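Local structure of ribulose bisphosphate carboxylase small chain (Galdieria sulphuraria, 4F0H) at residues N77-V82 with N101-E106; I35-D40 with F47-G52; G6-L11 with T94-I99. The protein probably helps assemble and stabilise the hexadecameric RuBisCO holoenzyme, whose large subunits carry out carbon dioxide fixation on ribulose 1,5-bisphosphate. All coordinates share one frame; numbering follows the deposited sequence.

Contact 1 of 3, residues N77-V82 with N101-E106; sequences NFYIKV and NRPKHE
Ile80 and Asn101 form an antiparallel hydrogen-bonded pair where strand 79-86 meets the end of strand 93-101, in the four-stranded antiparallel sheet of the RuBisCO small subunit. Ile80 N donates to Asn101 O at 3.0 Å, and Asn101 N returns the bond to Ile80 O at 3.2 Å. Both are bent, with an angle of 146° at the hydrogen. The CA of Tyr79 adds a C-H contact to the same carbonyl, Asn101 O, at 3.1 Å. Beyond this pair, 102-106 runs on as loop.

Apolar contacts centre on Tyr79. With CG anti to the carbonyl carbon (chi1 -74°), its side chain reaches over to Pro103 and Glu106 and crosses both at about a right angle. Pro103 CD sits over the middle of one face of the Tyr79 ring, 3.4 Å from its centroid, a CH-pi contact. Arg102 CG approaches Tyr79 CE1 obliquely, with the guanidinium almost perpendicular to the ring. On the side of the sheet that faces helix 61-74, Ile80 CG1 packs on Asn101 CB at 3.7 Å.

The polar contacts gather at the phenol. Water 1 donates to Tyr79 OH and accepts from Arg102 NH1, so it bridges the two side chains. Arg102 NH1 also bonds to Ile3 O. Glu106 bends at chi2 to bring its carboxylate to the ring edge, where OE2 lies in the ring plane. Tyr138 OH gives this oxygen a second partner, and Glu106 OE1 is held by Gly108 N. The bond from Tyr79 OH to Glu106 OE2 is very short, at 2.5 Å.

Contact 2 of 3, residues I35-D40 with F47-G52; sequences IEYTND and FWEMWG
Tyr37 and Glu49 are a hydrogen-bonded pair in the antiparallel beta hairpin of strands 32-38 and 49-50, at one side of the small-subunit sheet. Tyr37 N donates to Glu49 O at 2.8 Å. Glu49 N returns the bond to Tyr37 O at 2.8 Å. Further along, Trp51 N reaches Ile35 O at 2.9 Å in a straighter bond, 165° at the hydrogen. Ile35 N donates to water 3, which also lies by Trp51 O. Glu36 O pairs with Lys81 N on the next strand, and Trp48 O accepts from a basic side chain of another protein's chain.

Water 4 accepts from Trp48 N and donates to Glu36 OE2. Water 5 donates to Glu49 OE2, which is also bonded to an aromatic side chain of another protein's chain. Trp51 NE1 is satisfied by Glu67 OE1 on helix 61-74. Thr38 OG1 accepts from Asp40 N, an ST turn that ends the strand.

Two flat groups are covered from across the hairpin. Glu49 CB lies over one face of the Tyr37 ring, offset toward its rim, 3.6 Å from the centroid. Thr38 CG2 lies between its backbone N and carbonyl carbon, OG1 being anti to N (chi1 -164°). This turns the methyl onto the Trp48 indole, while the hydroxyl serves the turn. Lys81 makes a cation-pi contact with the same indole. With an alanine at Trp48, the Thr38 methyl would probably lose its aromatic surface and Lys81 its cation-pi partner. Thr38 CG2 stands over the centre of the Trp48 six-membered ring, 3.5 Å from its centroid.

Contact 3 of 3, residues G6-L11 with T94-I99; sequences GTFSFL and TIISFI
The Phe8 and Phe98 rings meet obliquely, with centroids 5.8 Å apart and planes at 58°. Phe8 CD1 touches Phe98 CB at 3.8 Å. Phe98 CG lies between its backbone N and carbonyl carbon (chi1 58°), which carries the far end of the ring away from the loop. One face of the Phe8 ring lies against its own neighbour, with Thr7 CG2 above the centre. Ile96 CD1 approaches Phe8 CE1 more loosely and obliquely.

The backbones join at one carbonyl. Thr7 N donates to Ser97 O at 2.8 Å, and Gly6 CA makes a C-H contact with Ser97 O at 3.2 Å. Thr7 OG1 is also near Ser97 O, but its hydrogen bond to the backbone of another protein's chain is the stronger one. Gly6 has positive phi, and a CB there would press on Ile99 CG1 and Ser9 OG.

A water ties loop to strand. Water 6 accepts from Phe8 N and from Ile99 N, and donates to Ser9 OG at 2.9 Å. Ser9 OG is held further by Gln5 O, and Ser9 OG rests against Ile99 CG1 at 3.8 Å. A type I turn follows from Phe8 to Leu11, closed by Leu11 N to Phe8 O.

Residues Gly6 to Ser9 of the N-terminal loop thus touch strand 93-101, the outermost strand of the sheet within this chain. Helix 16-28 packs beside it, with Gln22 touching Phe8, Ile96 and Phe98, while strand 79-86 pairs with 93-101 through Val82 and Phe98.

All three contacts reach one antiparallel sheet, whose order is 49-50, 32-38, 79-86, 93-101. Contact 2 lies at one side of it, contact 1 joins its last two strands, and contact 3 adds the N-terminal loop to strand 93-101. The centre of contact 1 is about 11 Å from the centre of contact 2. Along the chain, contact 2 closes before contact 1 opens, contacts 1 and 3 interleave, and contact 2 falls wholly between the segments of contact 3. Strand 79-86, in contact 1, lies between strand 32-38 of contact 2 and strand 93-101 of contact 3, so the N-terminal loop and strands from the middle of the chain meet at one sheet.

Contact 1 of 3, residues N77-V82 with N101-E106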
# COMPACT_ATOMS: atom_id res chain seq x y z
N ASN B 77 -46.63 16.53 -26.70
CA ASN B 77 -45.99 15.19 -26.71
C ASN B 77 -44.66 15.08 -25.91
O ASN B 77 -43.70 14.37 -26.30
CB ASN B 77 -45.82 14.73 -28.14
CG ASN B 77 -44.87 15.56 -28.88
OD1 ASN B 77 -44.67 16.75 -28.56
ND2 ASN B 77 -44.24 14.96 -29.88
N PHE B 78 -44.63 15.79 -24.81
CA PHE B 78 -43.58 15.76 -23.81
C PHE B 78 -44.25 15.36 -22.53
O PHE B 78 -45.46 15.63 -22.37
CB PHE B 78 -43.07 17.19 -23.62
CG PHE B 78 -42.13 17.66 -24.71
CD1 PHE B 78 -42.65 18.11 -25.95
CD2 PHE B 78 -40.73 17.67 -24.50
CE1 PHE B 78 -41.79 18.56 -27.00
CE2 PHE B 78 -39.85 18.13 -25.54
CZ PHE B 78 -40.40 18.57 -26.80
N TYR B 79 -43.51 14.78 -21.60
CA TYR B 79 -43.93 14.73 -20.16
C TYR B 79 -43.80 16.11 -19.63
O TYR B 79 -42.82 16.83 -20.00
CB TYR B 79 -42.96 13.85 -19.34
CG TYR B 79 -43.17 12.40 -19.63
CD1 TYR B 79 -44.07 11.65 -18.91
CD2 TYR B 79 -42.50 11.80 -20.68
CE1 TYR B 79 -44.30 10.34 -19.28
CE2 TYR B 79 -42.71 10.48 -21.02
CZ TYR B 79 -43.64 9.76 -20.32
OH TYR B 79 -43.81 8.39 -20.64
N ILE B 80 -44.72 16.48 -18.73
CA ILE B 80 -44.76 17.82 -18.09
C ILE B 80 -45.14 17.55 -16.67
O ILE B 80 -46.11 16.77 -16.38
CB ILE B 80 -45.87 18.74 -18.75
CG1 ILE B 80 -45.70 18.79 -20.30
CG2 ILE B 80 -45.95 20.12 -18.09
CD1 ILE B 80 -46.78 19.67 -21.05
N LYS B 81 -44.41 18.19 -15.75
CA LYS B 81 -44.67 18.06 -14.35
C LYS B 81 -44.77 19.37 -13.63
O LYS B 81 -44.23 20.40 -14.08
CB LYS B 81 -43.61 17.20 -13.65
CG LYS B 81 -42.17 17.72 -13.85
CD LYS B 81 -41.19 16.83 -13.10
CE LYS B 81 -39.83 17.50 -12.87
NZ LYS B 81 -38.84 16.41 -12.67
N VAL B 82 -45.42 19.32 -12.48
CA VAL B 82 -45.50 20.53 -11.68
C VAL B 82 -44.71 20.28 -10.45
O VAL B 82 -44.79 19.16 -9.90
CB VAL B 82 -46.97 20.89 -11.32
CG1 VAL B 82 -46.99 22.12 -10.44
CG2 VAL B 82 -47.73 21.20 -12.61
N ASN B 101 -48.85 15.92 -17.74
CA ASN B 101 -49.01 15.50 -19.13
C ASN B 101 -48.09 14.38 -19.49
O ASN B 101 -46.90 14.46 -19.18
CB ASN B 101 -48.71 16.68 -20.03
CG ASN B 101 -49.11 16.43 -21.47
OD1 ASN B 101 -48.26 16.25 -22.33
ND2 ASN B 101 -50.40 16.42 -21.72
N ARG B 102 -48.61 13.36 -20.19
CA ARG B 102 -47.78 12.26 -20.74
C ARG B 102 -47.91 12.20 -22.24
O ARG B 102 -48.95 12.49 -22.77
CB ARG B 102 -48.27 10.91 -20.21
CG ARG B 102 -48.21 10.83 -18.72
CD ARG B 102 -48.97 9.57 -18.18
NE ARG B 102 -48.82 9.62 -16.72
CZ ARG B 102 -47.80 9.15 -16.05
NH1 ARG B 102 -46.83 8.48 -16.67
NH2 ARG B 102 -47.79 9.32 -14.75
N PRO B 103 -46.86 11.81 -22.95
CA PRO B 103 -47.06 11.52 -24.39
C PRO B 103 -48.06 10.35 -24.59
O PRO B 103 -48.47 9.70 -23.61
CB PRO B 103 -45.65 11.23 -24.88
CG PRO B 103 -44.95 10.77 -23.63
CD PRO B 103 -45.46 11.64 -22.55
N LYS B 104 -48.55 10.14 -25.81
CA LYS B 104 -49.67 9.20 -26.00
C LYS B 104 -49.22 7.77 -25.89
O LYS B 104 -49.98 6.91 -25.47
CB LYS B 104 -50.35 9.41 -27.37
CG LYS B 104 -51.51 10.42 -27.33
CD LYS B 104 -51.65 11.19 -28.65
CE LYS B 104 -52.18 12.62 -28.38
NZ LYS B 104 -53.38 12.61 -27.44
N HIS B 105 -47.98 7.50 -26.27
CA HIS B 105 -47.50 6.13 -26.08
C HIS B 105 -46.10 6.18 -25.52
O HIS B 105 -45.25 6.89 -26.04
CB HIS B 105 -47.52 5.35 -27.41
CG HIS B 105 -46.90 4.00 -27.31
ND1 HIS B 105 -45.67 3.68 -27.88
CD2 HIS B 105 -47.31 2.87 -26.67
CE1 HIS B 105 -45.38 2.42 -27.61
NE2 HIS B 105 -46.35 1.91 -26.88
N GLU B 106 -45.86 5.44 -24.45
CA GLU B 106 -44.50 5.29 -23.87
C GLU B 106 -43.90 3.90 -24.19
O GLU B 106 -44.35 2.90 -23.66
CB GLU B 106 -44.54 5.45 -22.35
CG GLU B 106 -43.12 5.28 -21.68
CD GLU B 106 -42.08 6.23 -22.34
OE1 GLU B 106 -41.13 5.72 -22.97
OE2 GLU B 106 -42.19 7.48 -22.27
O HOH W 1 -46.12 7.10 -19.06

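Contact 2 of 3, residues I35-D40 with F47-G52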
# COMPACT_ATOMS: atom_id res chain seq x y z
N ILE B 35 -43.12 24.68 -13.53
CA ILE B 35 -43.67 23.79 -14.52
C ILE B 35 -42.46 23.37 -15.39
O ILE B 35 -41.72 24.23 -15.91
CB ILE B 35 -44.69 24.53 -15.41
CG1 ILE B 35 -45.98 24.78 -14.67
CG2 ILE B 35 -45.05 23.69 -16.69
CD1 ILE B 35 -46.80 25.90 -15.32
N GLU B 36 -42.22 22.06 -15.56
CA GLU B 36 -41.00 21.60 -16.25
C GLU B 36 -41.40 20.46 -17.21
O GLU B 36 -42.36 19.69 -16.92
CB GLU B 36 -40.01 21.08 -15.25
CG GLU B 36 -39.76 22.06 -14.08
CD GLU B 36 -38.59 21.62 -13.13
OE1 GLU B 36 -38.12 22.44 -12.32
OE2 GLU B 36 -38.10 20.49 -13.19
N TYR B 37 -40.68 20.33 -18.29
CA TYR B 37 -41.07 19.38 -19.30
C TYR B 37 -39.88 18.61 -19.89
O TYR B 37 -38.78 19.09 -19.90
CB TYR B 37 -41.89 20.06 -20.41
CG TYR B 37 -41.12 21.09 -21.19
CD1 TYR B 37 -41.05 22.37 -20.79
CD2 TYR B 37 -40.50 20.73 -22.39
CE1 TYR B 37 -40.29 23.29 -21.47
CE2 TYR B 37 -39.80 21.62 -23.12
CZ TYR B 37 -39.74 22.92 -22.66
OH TYR B 37 -39.06 23.84 -23.39
N THR B 38 -40.09 17.40 -20.37
CA THR B 38 -38.93 16.72 -20.91
C THR B 38 -39.38 15.64 -21.85
O THR B 38 -40.49 15.13 -21.70
CB THR B 38 -38.09 16.05 -19.81
OG1 THR B 38 -36.82 15.74 -20.39
CG2 THR B 38 -38.70 14.71 -19.38
N ASN B 39 -38.53 15.25 -22.80
CA ASN B 39 -38.78 14.04 -23.58
C ASN B 39 -37.56 13.06 -23.50
O ASN B 39 -37.41 12.20 -24.33
CB ASN B 39 -39.22 14.32 -25.08
CG ASN B 39 -38.14 15.05 -25.92
OD1 ASN B 39 -37.00 15.14 -25.54
ND2 ASN B 39 -38.58 15.67 -27.05
N ASP B 40 -36.69 13.20 -22.50
CA ASP B 40 -35.80 12.08 -22.12
C ASP B 40 -36.29 11.64 -20.73
O ASP B 40 -35.98 12.29 -19.72
CB ASP B 40 -34.35 12.53 -22.10
CG ASP B 40 -33.43 11.52 -21.45
OD1 ASP B 40 -33.87 10.40 -21.16
OD2 ASP B 40 -32.25 11.82 -21.26
N PHE B 47 -32.63 17.32 -14.65
CA PHE B 47 -32.86 18.69 -15.10
C PHE B 47 -33.75 18.64 -16.33
O PHE B 47 -33.24 18.64 -17.48
CB PHE B 47 -31.49 19.37 -15.36
CG PHE B 47 -30.60 19.32 -14.16
CD1 PHE B 47 -30.99 19.97 -12.99
CD2 PHE B 47 -29.44 18.55 -14.11
CE1 PHE B 47 -30.22 19.85 -11.78
CE2 PHE B 47 -28.71 18.42 -12.91
CZ PHE B 47 -29.09 19.16 -11.76
N TRP B 48 -35.06 18.51 -16.10
CA TRP B 48 -36.01 18.76 -17.18
C TRP B 48 -35.98 20.20 -17.62
O TRP B 48 -35.47 21.04 -16.95
CB TRP B 48 -37.42 18.47 -16.71
CG TRP B 48 -37.66 17.04 -16.34
CD1 TRP B 48 -36.74 16.11 -15.98
CD2 TRP B 48 -38.94 16.40 -16.27
NE1 TRP B 48 -37.37 14.89 -15.75
CE2 TRP B 48 -38.72 15.07 -15.90
CE3 TRP B 48 -40.24 16.80 -16.58
CZ2 TRP B 48 -39.77 14.13 -15.79
CZ3 TRP B 48 -41.27 15.89 -16.46
CH2 TRP B 48 -41.04 14.57 -16.05
N GLU B 49 -36.58 20.49 -18.76
CA GLU B 49 -36.60 21.86 -19.27
C GLU B 49 -37.61 22.70 -18.48
O GLU B 49 -38.65 22.20 -18.05
CB GLU B 49 -36.99 21.88 -20.75
CG GLU B 49 -36.02 21.12 -21.65
CD GLU B 49 -34.54 21.52 -21.42
OE1 GLU B 49 -34.17 22.71 -21.49
OE2 GLU B 49 -33.72 20.63 -21.23
N MET B 50 -37.31 23.97 -18.31
CA MET B 50 -38.14 24.88 -17.52
C MET B 50 -39.15 25.55 -18.45
O MET B 50 -38.76 26.04 -19.50
CB MET B 50 -37.26 25.99 -16.99
CG MET B 50 -36.36 25.61 -15.86
SD MET B 50 -35.63 27.05 -14.99
CE MET B 50 -36.85 27.35 -13.73
N TRP B 51 -40.44 25.57 -18.09
CA TRP B 51 -41.42 26.35 -18.84
C TRP B 51 -41.53 27.72 -18.15
O TRP B 51 -42.21 27.87 -17.13
CB TRP B 51 -42.75 25.65 -18.93
CG TRP B 51 -43.84 26.42 -19.60
CD1 TRP B 51 -44.82 27.18 -18.98
CD2 TRP B 51 -44.06 26.54 -21.01
NE1 TRP B 51 -45.63 27.77 -19.95
CE2 TRP B 51 -45.18 27.38 -21.19
CE3 TRP B 51 -43.42 26.01 -22.13
CZ2 TRP B 51 -45.67 27.71 -22.48
CZ3 TRP B 51 -43.89 26.35 -23.39
CH2 TRP B 51 -45.03 27.16 -23.56
N GLY B 52 -40.81 28.72 -18.67
CA GLY B 52 -40.68 29.99 -17.90
C GLY B 52 -40.09 29.82 -16.48
O GLY B 52 -39.45 28.80 -16.18
O HOH W 2 -40.04 26.36 -14.44
O HOH W 3 -42.70 27.43 -14.27
O HOH W 4 -36.36 18.63 -13.35
O HOH W 5 -34.50 17.95 -20.56

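Contact 3 of 3, residues G6-L11 with T94-I99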
# COMPACT_ATOMS: atom_id res chain seq x y z
N GLY B 6 -43.15 10.71 -10.12
CA GLY B 6 -44.24 11.63 -9.80
C GLY B 6 -45.01 11.15 -8.58
O GLY B 6 -45.10 9.96 -8.35
N THR B 7 -45.56 12.08 -7.80
CA THR B 7 -46.26 11.69 -6.57
C THR B 7 -47.56 10.90 -6.81
O THR B 7 -47.99 10.12 -5.93
CB THR B 7 -46.58 12.94 -5.77
OG1 THR B 7 -45.36 13.67 -5.61
CG2 THR B 7 -47.08 12.62 -4.40
N PHE B 8 -48.23 11.07 -7.95
CA PHE B 8 -49.53 10.41 -8.10
C PHE B 8 -49.71 9.54 -9.32
O PHE B 8 -50.86 9.29 -9.84
CB PHE B 8 -50.66 11.42 -8.08
CG PHE B 8 -50.63 12.37 -6.91
CD1 PHE B 8 -50.30 13.71 -7.10
CD2 PHE B 8 -50.95 11.96 -5.66
CE1 PHE B 8 -50.29 14.60 -5.99
CE2 PHE B 8 -50.94 12.85 -4.58
CZ PHE B 8 -50.62 14.15 -4.77
N SER B 9 -48.58 9.04 -9.80
CA SER B 9 -48.57 8.34 -11.05
C SER B 9 -49.23 7.00 -11.00
O SER B 9 -49.52 6.46 -12.06
CB SER B 9 -47.15 8.21 -11.58
OG SER B 9 -46.79 9.53 -12.10
N PHE B 10 -49.44 6.44 -9.81
CA PHE B 10 -50.24 5.19 -9.72
C PHE B 10 -51.74 5.45 -9.71
O PHE B 10 -52.56 4.53 -9.71
CB PHE B 10 -49.85 4.35 -8.52
CG PHE B 10 -48.86 3.28 -8.84
CD1 PHE B 10 -49.21 1.96 -8.77
CD2 PHE B 10 -47.55 3.61 -9.17
CE1 PHE B 10 -48.27 0.94 -9.01
CE2 PHE B 10 -46.60 2.60 -9.40
CZ PHE B 10 -46.98 1.28 -9.35
N LEU B 11 -52.11 6.72 -9.64
CA LEU B 11 -53.49 7.10 -9.88
C LEU B 11 -53.75 7.33 -11.41
O LEU B 11 -52.79 7.46 -12.20
CB LEU B 11 -53.81 8.33 -9.03
CG LEU B 11 -53.57 8.10 -7.53
CD1 LEU B 11 -54.07 9.30 -6.74
CD2 LEU B 11 -54.21 6.82 -6.99
N THR B 94 -37.42 20.48 -3.28
CA THR B 94 -38.73 19.98 -3.68
C THR B 94 -39.47 19.23 -2.57
O THR B 94 -38.87 18.44 -1.85
CB THR B 94 -38.54 19.08 -4.88
OG1 THR B 94 -37.92 19.85 -5.95
CG2 THR B 94 -39.88 18.51 -5.35
N ILE B 95 -40.76 19.52 -2.38
CA ILE B 95 -41.58 18.73 -1.53
C ILE B 95 -42.79 18.08 -2.23
O ILE B 95 -43.55 17.38 -1.58
CB ILE B 95 -42.08 19.47 -0.24
CG1 ILE B 95 -43.10 20.53 -0.58
CG2 ILE B 95 -40.91 20.03 0.64
CD1 ILE B 95 -44.04 20.84 0.71
N ILE B 96 -42.98 18.32 -3.54
CA ILE B 96 -44.01 17.62 -4.27
C ILE B 96 -43.68 17.81 -5.75
O ILE B 96 -43.16 18.89 -6.14
CB ILE B 96 -45.41 18.18 -3.92
CG1 ILE B 96 -46.49 17.40 -4.62
CG2 ILE B 96 -45.56 19.62 -4.35
CD1 ILE B 96 -47.88 17.82 -4.23
N SER B 97 -43.97 16.79 -6.55
CA SER B 97 -43.67 16.80 -8.03
C SER B 97 -44.55 15.75 -8.72
O SER B 97 -44.43 14.57 -8.44
CB SER B 97 -42.20 16.51 -8.25
OG SER B 97 -41.86 16.26 -9.59
N PHE B 98 -45.49 16.19 -9.58
CA PHE B 98 -46.37 15.21 -10.20
C PHE B 98 -46.60 15.54 -11.68
O PHE B 98 -46.52 16.72 -12.17
CB PHE B 98 -47.70 15.14 -9.42
CG PHE B 98 -48.39 16.44 -9.34
CD1 PHE B 98 -48.13 17.31 -8.30
CD2 PHE B 98 -49.32 16.82 -10.32
CE1 PHE B 98 -48.77 18.53 -8.22
CE2 PHE B 98 -49.95 18.04 -10.25
CZ PHE B 98 -49.66 18.91 -9.19
N ILE B 99 -46.89 14.48 -12.40
CA ILE B 99 -47.07 14.54 -13.80
C ILE B 99 -48.47 15.07 -14.14
O ILE B 99 -49.48 14.63 -13.57
CB ILE B 99 -46.92 13.14 -14.45
CG1 ILE B 99 -45.59 12.49 -14.10
CG2 ILE B 99 -47.07 13.22 -15.98
CD1 ILE B 99 -44.47 13.09 -14.70
O HOH W 6 -47.54 12.01 -10.78